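Local coordinates for siderophore-interacting protein (Aeromonas hydrophila, PDB 6K2L) that binds FAD and probably reduces the ferric iron of siderophore complexes to release it inside the cell, as related siderophore-interacting flavoproteins do, at residues Phe83-Phe88 and Leu93-Asp98; Ser109-Glu114 and Asp119-Ser124. The protein carries 1 engineered substitution. One frame throughout, in Å; residues are numbered along the deposited sequence.

Interaction 1: Phe83-Phe88 and Leu93-Asp98; sequences FTIRAF and LELDID. With FAD (flavin-adenine dinucleotide), chain C.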
loop_
_atom_site.group_PDB
_atom_site.type_symbol
_atom_site.label_atom_id
_atom_site.label_comp_id
_atom_site.label_asym_id
_atom_site.label_seq_id
_atom_site.Cartn_x
_atom_site.Cartn_y
_atom_site.Cartn_z
ATOM N N PHE A 83 -17.054 2.707 -3.435
ATOM C CA PHE A 83 -15.921 2.883 -4.336
ATOM C C PHE A 83 -14.658 2.427 -3.631
ATOM O O PHE A 83 -14.645 2.167 -2.434
ATOM C CB PHE A 83 -15.781 4.342 -4.827
ATOM C CG PHE A 83 -16.700 4.660 -5.975
ATOM C CD1 PHE A 83 -18.034 4.939 -5.742
ATOM C CD2 PHE A 83 -16.240 4.630 -7.274
ATOM C CE1 PHE A 83 -18.875 5.187 -6.756
ATOM C CE2 PHE A 83 -17.085 4.855 -8.302
ATOM C CZ PHE A 83 -18.415 5.141 -8.046
ATOM N N THR A 84 -13.601 2.303 -4.404
ATOM C CA THR A 84 -12.323 1.812 -3.939
ATOM C C THR A 84 -11.397 3.005 -3.772
ATOM O O THR A 84 -11.372 3.889 -4.634
ATOM C CB THR A 84 -11.762 0.847 -4.976
ATOM O OG1 THR A 84 -12.721 -0.196 -5.182
ATOM C CG2 THR A 84 -10.367 0.267 -4.559
ATOM N N ILE A 85 -10.671 3.055 -2.657
ATOM C CA ILE A 85 -9.519 3.948 -2.530
ATOM C C ILE A 85 -8.419 3.387 -3.419
ATOM O O ILE A 85 -7.791 2.391 -3.057
ATOM C CB ILE A 85 -9.029 4.053 -1.083
ATOM C CG1 ILE A 85 -10.108 4.642 -0.176
ATOM C CG2 ILE A 85 -7.763 4.863 -1.048
ATOM C CD1 ILE A 85 -9.716 4.685 1.300
ATOM N N ARG A 86 -8.191 4.012 -4.583
ATOM C CA ARG A 86 -7.145 3.555 -5.505
ATOM C C ARG A 86 -5.749 3.808 -4.945
ATOM O O ARG A 86 -4.905 2.908 -4.969
ATOM C CB ARG A 86 -7.294 4.231 -6.874
ATOM C CG ARG A 86 -6.141 3.976 -7.851
ATOM C CD ARG A 86 -6.128 2.534 -8.342
ATOM N NE ARG A 86 -4.974 2.210 -9.167
ATOM C CZ ARG A 86 -3.765 1.965 -8.670
ATOM N NH1 ARG A 86 -3.575 2.050 -7.345
ATOM N NH2 ARG A 86 -2.749 1.659 -9.488
ATOM N N ALA A 87 -5.473 5.015 -4.436
ATOM C CA ALA A 87 -4.218 5.256 -3.721
ATOM C C ALA A 87 -4.432 6.322 -2.652
ATOM O O ALA A 87 -5.370 7.108 -2.726
ATOM C CB ALA A 87 -3.091 5.680 -4.673
ATOM N N PHE A 88 -3.556 6.364 -1.656
ATOM C CA PHE A 88 -3.671 7.378 -0.611
ATOM C C PHE A 88 -2.278 7.827 -0.205
ATOM O O PHE A 88 -1.457 6.997 0.184
ATOM C CB PHE A 88 -4.447 6.858 0.611
ATOM C CG PHE A 88 -4.430 7.799 1.778
ATOM C CD1 PHE A 88 -5.012 9.059 1.687
ATOM C CD2 PHE A 88 -3.808 7.432 2.972
ATOM C CE1 PHE A 88 -4.964 9.946 2.781
ATOM C CE2 PHE A 88 -3.763 8.307 4.074
ATOM C CZ PHE A 88 -4.328 9.566 3.978
ATOM N N LEU A 93 -1.620 14.797 1.519
ATOM C CA LEU A 93 -3.040 14.950 1.814
ATOM C C LEU A 93 -3.895 14.662 0.573
ATOM O O LEU A 93 -4.828 15.396 0.245
ATOM C CB LEU A 93 -3.327 16.343 2.382
ATOM C CG LEU A 93 -2.721 16.658 3.761
ATOM C CD1 LEU A 93 -2.646 18.147 3.980
ATOM C CD2 LEU A 93 -3.475 15.986 4.923
ATOM N N GLU A 94 -3.584 13.565 -0.117
ATOM C CA GLU A 94 -4.272 13.239 -1.363
ATOM C C GLU A 94 -4.844 11.833 -1.296
ATOM O O GLU A 94 -4.243 10.936 -0.694
ATOM C CB GLU A 94 -3.330 13.341 -2.576
ATOM C CG GLU A 94 -3.075 14.773 -3.056
ATOM C CD GLU A 94 -1.884 14.868 -4.012
ATOM O OE1 GLU A 94 -1.752 13.964 -4.868
ATOM O OE2 GLU A 94 -1.090 15.840 -3.921
ATOM N N LEU A 95 -5.998 11.645 -1.936
ATOM C CA LEU A 95 -6.697 10.373 -2.000
ATOM C C LEU A 95 -7.256 10.197 -3.407
ATOM O O LEU A 95 -7.982 11.064 -3.880
ATOM C CB LEU A 95 -7.826 10.324 -0.954
ATOM C CG LEU A 95 -8.451 8.932 -0.822
ATOM C CD1 LEU A 95 -8.592 8.548 0.613
ATOM C CD2 LEU A 95 -9.787 8.868 -1.561
ATOM N N ASP A 96 -6.941 9.084 -4.073
ATOM C CA ASP A 96 -7.323 8.826 -5.464
ATOM C C ASP A 96 -8.491 7.858 -5.553
ATOM O O ASP A 96 -8.428 6.750 -5.022
ATOM C CB ASP A 96 -6.156 8.202 -6.245
ATOM C CG ASP A 96 -5.100 9.201 -6.604
ATOM O OD1 ASP A 96 -5.402 10.412 -6.522
ATOM O OD2 ASP A 96 -3.968 8.780 -6.963
ATOM N N ILE A 97 -9.531 8.237 -6.273
ATOM C CA ILE A 97 -10.600 7.306 -6.609
ATOM C C ILE A 97 -10.715 7.219 -8.121
ATOM O O ILE A 97 -10.789 8.260 -8.786
ATOM C CB ILE A 97 -11.938 7.743 -6.005
ATOM C CG1 ILE A 97 -11.788 7.914 -4.503
ATOM C CG2 ILE A 97 -12.984 6.697 -6.314
ATOM C CD1 ILE A 97 -13.035 8.598 -3.856
ATOM N N ASP A 98 -10.759 5.986 -8.663
ATOM C CA ASP A 98 -10.884 5.756 -10.107
ATOM C C ASP A 98 -12.314 5.364 -10.501
ATOM O O ASP A 98 -12.820 4.314 -10.075
ATOM C CB ASP A 98 -9.937 4.658 -10.579
ATOM C CG ASP A 98 -8.464 5.051 -10.524
ATOM O OD1 ASP A 98 -8.117 6.218 -10.192
ATOM O OD2 ASP A 98 -7.636 4.155 -10.837
HETATM P PA FAD C . -26.060 3.727 -10.674
HETATM O O1A FAD C . -26.903 4.911 -10.319
HETATM O O2A FAD C . -25.790 2.733 -9.537
HETATM O O5B FAD C . -26.665 2.796 -11.855
HETATM C C5B FAD C . -27.179 3.362 -13.080
HETATM C C4B FAD C . -27.179 2.359 -14.216
HETATM O O4B FAD C . -25.852 2.240 -14.777
HETATM C C3B FAD C . -27.615 0.931 -13.892
HETATM O O3B FAD C . -28.325 0.374 -14.996
HETATM C C2B FAD C . -26.280 0.217 -13.641
HETATM O O2B FAD C . -26.285 -1.184 -13.907
HETATM C C1B FAD C . -25.364 0.915 -14.640
HETATM N N9A FAD C . -24.002 1.022 -14.180
HETATM C C8A FAD C . -23.584 1.323 -12.908
HETATM N N7A FAD C . -22.280 1.393 -12.776
HETATM C C5A FAD C . -21.811 1.131 -14.056
HETATM C C6A FAD C . -20.512 1.059 -14.591
HETATM N N6A FAD C . -19.408 1.288 -13.876
HETATM N N1A FAD C . -20.389 0.763 -15.911
HETATM C C2A FAD C . -21.498 0.551 -16.626
HETATM N N3A FAD C . -22.775 0.604 -16.230
HETATM C C4A FAD C . -22.862 0.904 -14.931
HETATM N N1 FAD C . -17.062 1.377 -9.327
HETATM C C2 FAD C . -16.088 2.181 -9.846
HETATM O O2 FAD C . -16.254 2.817 -10.889
HETATM N N3 FAD C . -14.865 2.289 -9.202
HETATM C C4 FAD C . -14.501 1.647 -8.043
HETATM O O4 FAD C . -13.383 1.830 -7.561
HETATM C C4X FAD C . -15.546 0.805 -7.488
HETATM N N5 FAD C . -15.288 0.151 -6.360
HETATM C C5X FAD C . -16.276 -0.651 -5.845
HETATM C C6 FAD C . -16.015 -1.360 -4.680
HETATM C C7 FAD C . -16.969 -2.208 -4.125
HETATM C C7M FAD C . -16.650 -2.939 -2.846
HETATM C C8 FAD C . -18.234 -2.322 -4.735
HETATM C C8M FAD C . -19.313 -3.194 -4.142
HETATM C C9 FAD C . -18.503 -1.599 -5.893
HETATM C C9A FAD C . -17.537 -0.776 -6.457
HETATM N N10 FAD C . -17.775 -0.068 -7.652
HETATM C C10 FAD C . -16.792 0.727 -8.207
HETATM C "C1'" FAD C . -19.068 -0.196 -8.350
HETATM C "C2'" FAD C . -19.951 1.051 -8.280
HETATM O "O2'" FAD C . -20.496 1.241 -6.970
HETATM C "C3'" FAD C . -21.088 0.895 -9.294
HETATM O "O3'" FAD C . -20.546 1.054 -10.603
HETATM C "C4'" FAD C . -22.246 1.873 -9.109
HETATM O "O4'" FAD C . -23.425 1.294 -9.675
HETATM C "C5'" FAD C . -21.938 3.219 -9.729
HETATM O "O5'" FAD C . -22.980 4.149 -9.381
HETATM P P FAD C . -23.599 5.132 -10.450
HETATM O O1P FAD C . -24.358 6.195 -9.647
HETATM O O2P FAD C . -22.595 5.651 -11.377
HETATM O O3P FAD C . -24.650 4.214 -11.230
HETATM O O HOH W 1 -11.232 3.483 -7.066
HETATM O O HOH W 2 -6.683 1.592 -11.421
#
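Bent at chi2 (70°), the side chain of Arg86 doubles back so that CB, CG and CD run alongside the carboxylate of Asp98, and CD lies 3.3 Å from Asp98 OD2. The ion pair itself is long, Arg86 NE to Asp98 OD2 being 3.7 Å, and the guanidinium and carboxylate planes are turned 69° apart; a water bridges the same two atoms. Each charge has a stronger partner elsewhere, Glu156 for Arg86 and Arg27 for Asp98. In the backbone, Asp96 O takes the amide of Arg86 (N to O 2.8 Å) and, weakly, that of Ala87, the mark of a classic beta bulge. Asp96 N in turn donates to Ala87 O, 2.9 Å away and almost straight. CD1 of Leu95 touches both Phe88 CD1 and Ile85 CD1, while Ile97 CG2 meets Phe83 CB. Toward the flavin, the OG1 of Thr84, anti to the carbonyl carbon (chi1 -57°), donates to FAD N5 at 2.8 Å, and FAD N3 donates to Asp98 O at 3.0 Å. A second water bridges Asp98 N and FAD O4. One face of the Phe83 ring lies against the isoalloxazine. This is a bulged antiparallel hairpin of the flavin-binding barrel, its end forming part of the isoalloxazine site.

Interaction 2: Ser109-Glu114 and Asp119-Ser124; sequences SRFANE and DLLAIS. With FAD (flavin-adenine dinucleotide), chain C.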
loop_
_atom_site.group_PDB
_atom_site.type_symbol
_atom_site.label_atom_id
_atom_site.label_comp_id
_atom_site.label_asym_id
_atom_site.label_seq_id
_atom_site.Cartn_x
_atom_site.Cartn_y
_atom_site.Cartn_z
ATOM N N SER A 109 -21.975 8.543 -11.596
ATOM C CA SER A 109 -21.636 8.816 -12.990
ATOM C C SER A 109 -21.689 10.301 -13.289
ATOM O O SER A 109 -20.821 10.816 -14.002
ATOM C CB SER A 109 -22.581 8.073 -13.937
ATOM O OG SER A 109 -22.191 8.288 -15.286
ATOM N N ARG A 110 -22.690 11.010 -12.747
ATOM C CA ARG A 110 -22.758 12.446 -12.966
ATOM C C ARG A 110 -21.601 13.160 -12.304
ATOM O O ARG A 110 -20.975 14.038 -12.912
ATOM C CB ARG A 110 -24.076 13.015 -12.451
ATOM C CG ARG A 110 -24.072 14.544 -12.403
ATOM C CD ARG A 110 -25.221 15.074 -11.553
ATOM N NE ARG A 110 -26.519 14.955 -12.220
ATOM C CZ ARG A 110 -27.671 15.312 -11.660
ATOM N NH1 ARG A 110 -27.659 15.799 -10.424
ATOM N NH2 ARG A 110 -28.822 15.189 -12.331
ATOM N N PHE A 111 -21.285 12.790 -11.075
ATOM C CA PHE A 111 -20.137 13.421 -10.446
ATOM C C PHE A 111 -18.869 13.205 -11.273
ATOM O O PHE A 111 -18.111 14.154 -11.506
ATOM C CB PHE A 111 -19.956 12.893 -9.026
ATOM C CG PHE A 111 -18.672 13.311 -8.415
ATOM C CD1 PHE A 111 -18.534 14.574 -7.847
ATOM C CD2 PHE A 111 -17.585 12.457 -8.436
ATOM C CE1 PHE A 111 -17.328 14.965 -7.289
ATOM C CE2 PHE A 111 -16.389 12.843 -7.879
ATOM C CZ PHE A 111 -16.258 14.099 -7.303
ATOM N N ALA A 112 -18.635 11.968 -11.748
ATOM C CA ALA A 112 -17.416 11.688 -12.508
ATOM C C ALA A 112 -17.398 12.383 -13.875
ATOM O O ALA A 112 -16.355 12.895 -14.296
ATOM C CB ALA A 112 -17.239 10.187 -12.669
ATOM N N ASN A 113 -18.536 12.437 -14.569
ATOM C CA ASN A 113 -18.576 13.099 -15.869
ATOM C C ASN A 113 -18.377 14.605 -15.739
ATOM O O ASN A 113 -17.553 15.196 -16.454
ATOM C CB ASN A 113 -19.888 12.781 -16.576
ATOM C CG ASN A 113 -20.040 11.305 -16.832
ATOM O OD1 ASN A 113 -19.086 10.545 -16.645
ATOM N ND2 ASN A 113 -21.233 10.874 -17.242
ATOM N N GLU A 114 -19.088 15.243 -14.813
ATOM C CA GLU A 114 -19.006 16.693 -14.742
ATOM C C GLU A 114 -17.784 17.192 -13.991
ATOM O O GLU A 114 -17.549 18.409 -13.967
ATOM C CB GLU A 114 -20.264 17.246 -14.093
ATOM C CG GLU A 114 -21.485 17.093 -14.962
ATOM C CD GLU A 114 -22.758 17.451 -14.208
ATOM O OE1 GLU A 114 -22.638 18.082 -13.121
ATOM O OE2 GLU A 114 -23.870 17.148 -14.712
ATOM N N ASP A 119 -14.636 20.739 -7.232
ATOM C CA ASP A 119 -15.825 20.001 -6.831
ATOM C C ASP A 119 -15.624 19.330 -5.475
ATOM O O ASP A 119 -14.512 18.944 -5.101
ATOM C CB ASP A 119 -16.164 18.921 -7.866
ATOM C CG ASP A 119 -16.896 19.466 -9.068
ATOM O OD1 ASP A 119 -17.400 20.612 -9.001
ATOM O OD2 ASP A 119 -16.952 18.740 -10.094
ATOM N N LEU A 120 -16.722 19.157 -4.759
ATOM C CA LEU A 120 -16.745 18.527 -3.452
ATOM C C LEU A 120 -17.206 17.085 -3.549
ATOM O O LEU A 120 -18.028 16.738 -4.400
ATOM C CB LEU A 120 -17.699 19.264 -2.526
ATOM C CG LEU A 120 -17.362 20.702 -2.212
ATOM C CD1 LEU A 120 -18.479 21.246 -1.296
ATOM C CD2 LEU A 120 -15.999 20.731 -1.547
ATOM N N LEU A 121 -16.697 16.259 -2.628
ATOM C CA LEU A 121 -17.172 14.885 -2.444
ATOM C C LEU A 121 -17.018 14.480 -0.982
ATOM O O LEU A 121 -15.919 14.569 -0.424
ATOM C CB LEU A 121 -16.408 13.886 -3.321
ATOM C CG LEU A 121 -17.088 12.524 -3.473
ATOM C CD1 LEU A 121 -18.179 12.644 -4.523
ATOM C CD2 LEU A 121 -16.070 11.454 -3.878
ATOM N N ALA A 122 -18.112 14.044 -0.363
ATOM C CA ALA A 122 -18.036 13.501 0.981
ATOM C C ALA A 122 -17.662 12.029 0.898
ATOM O O ALA A 122 -18.119 11.304 0.002
ATOM C CB ALA A 122 -19.359 13.678 1.717
ATOM N N ILE A 123 -16.796 11.591 1.810
ATOM C CA ILE A 123 -16.435 10.178 1.873
ATOM C C ILE A 123 -16.393 9.708 3.319
ATOM O O ILE A 123 -16.054 10.460 4.242
ATOM C CB ILE A 123 -15.088 9.857 1.181
ATOM C CG1 ILE A 123 -13.926 10.521 1.917
ATOM C CG2 ILE A 123 -15.112 10.278 -0.281
ATOM C CD1 ILE A 123 -12.706 9.666 1.960
ATOM N N SER A 124 -16.760 8.440 3.487
ATOM C CA SER A 124 -16.714 7.702 4.738
ATOM C C SER A 124 -15.292 7.247 5.039
ATOM O O SER A 124 -14.340 7.567 4.322
ATOM C CB SER A 124 -17.594 6.478 4.631
ATOM O OG SER A 124 -16.808 5.457 4.030
HETATM P PA FAD C . -26.060 3.727 -10.674
HETATM O O1A FAD C . -26.903 4.911 -10.319
HETATM O O2A FAD C . -25.790 2.733 -9.537
HETATM O O5B FAD C . -26.665 2.796 -11.855
HETATM C C5B FAD C . -27.179 3.362 -13.080
HETATM C C4B FAD C . -27.179 2.359 -14.216
HETATM O O4B FAD C . -25.852 2.240 -14.777
HETATM C C3B FAD C . -27.615 0.931 -13.892
HETATM O O3B FAD C . -28.325 0.374 -14.996
HETATM C C2B FAD C . -26.280 0.217 -13.641
HETATM O O2B FAD C . -26.285 -1.184 -13.907
HETATM C C1B FAD C . -25.364 0.915 -14.640
HETATM N N9A FAD C . -24.002 1.022 -14.180
HETATM C C8A FAD C . -23.584 1.323 -12.908
HETATM N N7A FAD C . -22.280 1.393 -12.776
HETATM C C5A FAD C . -21.811 1.131 -14.056
HETATM C C6A FAD C . -20.512 1.059 -14.591
HETATM N N6A FAD C . -19.408 1.288 -13.876
HETATM N N1A FAD C . -20.389 0.763 -15.911
HETATM C C2A FAD C . -21.498 0.551 -16.626
HETATM N N3A FAD C . -22.775 0.604 -16.230
HETATM C C4A FAD C . -22.862 0.904 -14.931
HETATM N N1 FAD C . -17.062 1.377 -9.327
HETATM C C2 FAD C . -16.088 2.181 -9.846
HETATM O O2 FAD C . -16.254 2.817 -10.889
HETATM N N3 FAD C . -14.865 2.289 -9.202
HETATM C C4 FAD C . -14.501 1.647 -8.043
HETATM O O4 FAD C . -13.383 1.830 -7.561
HETATM C C4X FAD C . -15.546 0.805 -7.488
HETATM N N5 FAD C . -15.288 0.151 -6.360
HETATM C C5X FAD C . -16.276 -0.651 -5.845
HETATM C C6 FAD C . -16.015 -1.360 -4.680
HETATM C C7 FAD C . -16.969 -2.208 -4.125
HETATM C C7M FAD C . -16.650 -2.939 -2.846
HETATM C C8 FAD C . -18.234 -2.322 -4.735
HETATM C C8M FAD C . -19.313 -3.194 -4.142
HETATM C C9 FAD C . -18.503 -1.599 -5.893
HETATM C C9A FAD C . -17.537 -0.776 -6.457
HETATM N N10 FAD C . -17.775 -0.068 -7.652
HETATM C C10 FAD C . -16.792 0.727 -8.207
HETATM C "C1'" FAD C . -19.068 -0.196 -8.350
HETATM C "C2'" FAD C . -19.951 1.051 -8.280
HETATM O "O2'" FAD C . -20.496 1.241 -6.970
HETATM C "C3'" FAD C . -21.088 0.895 -9.294
HETATM O "O3'" FAD C . -20.546 1.054 -10.603
HETATM C "C4'" FAD C . -22.246 1.873 -9.109
HETATM O "O4'" FAD C . -23.425 1.294 -9.675
HETATM C "C5'" FAD C . -21.938 3.219 -9.729
HETATM O "O5'" FAD C . -22.980 4.149 -9.381
HETATM P P FAD C . -23.599 5.132 -10.450
HETATM O O1P FAD C . -24.358 6.195 -9.647
HETATM O O2P FAD C . -22.595 5.651 -11.377
HETATM O O3P FAD C . -24.650 4.214 -11.230
#
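Phe111 and Leu121 make the close part of this contact: a single methyl, Leu121 CD1, sits over the centre of the phenyl face, 3.6 Å from the ring centroid and only 7° off its normal, a well-formed CH-pi contact. All six ring carbons lie at much the same distance from that methyl, so the ring is met squarely on its face. The ring of Phe111 leaves the helix for the strand because chi1 (170°) turns CG away from the backbone N; Leu121 reaches back from the strand with CD1 leading. Leu120 O comes within 3.5 Å of Phe111 CE1, obliquely to the ring, and Asp119 CB touches the same CE1 at 4.2 Å. Leu51 and Ile28 also pack on Phe111, while Ile49, Leu51 and Leu30 pack on Leu121, so the pair joins an apolar cluster where the helix meets the barrel.

Toward Glu114 and Asp119 the contact thins out. Glu114 is exposed, and its backbone O stays 3.9 Å from Asp119 OD2. Their carboxylates are like charges, 6.5 Å apart between Glu114 OE1 and Asp119 OD2; the latter instead accepts a hydrogen bond from the backbone N of Lys116, in the turn between helix and strand. No hydrogen bond crosses between the two segments; the contact rests mainly on the packing round Phe111. At the other end of 109-114, Ser109 N gives FAD O2P a weak hydrogen bond, 3.0 Å long. A short helix plugging one end of an antiparallel barrel, with amides of its first turn directed to the FAD diphosphate, is characteristic of flavin-binding domains of the ferredoxin-reductase type.

How the interactions relate
The two contacts follow one another along the chain: the hairpin of strands 79-89 and 94-100 comes first, then helix 107-114 and strand 120-123. Their centres are 13 Å apart, and all four segments belong to the FAD-binding domain. Three of them are built on its six-stranded antiparallel barrel, in which 94-100 and 79-89 are neighbours and 120-123 lies beyond 46-51; the helix packs against the same barrel. The contacts meet in the interior, where Ile97 CD1 is 4.2 Å from Leu121 CD2. They also share one cofactor at two places: interaction 1 holds the isoalloxazine and interaction 2 reaches the diphosphate, so the barrel and its helix contribute to two parts of the FAD site.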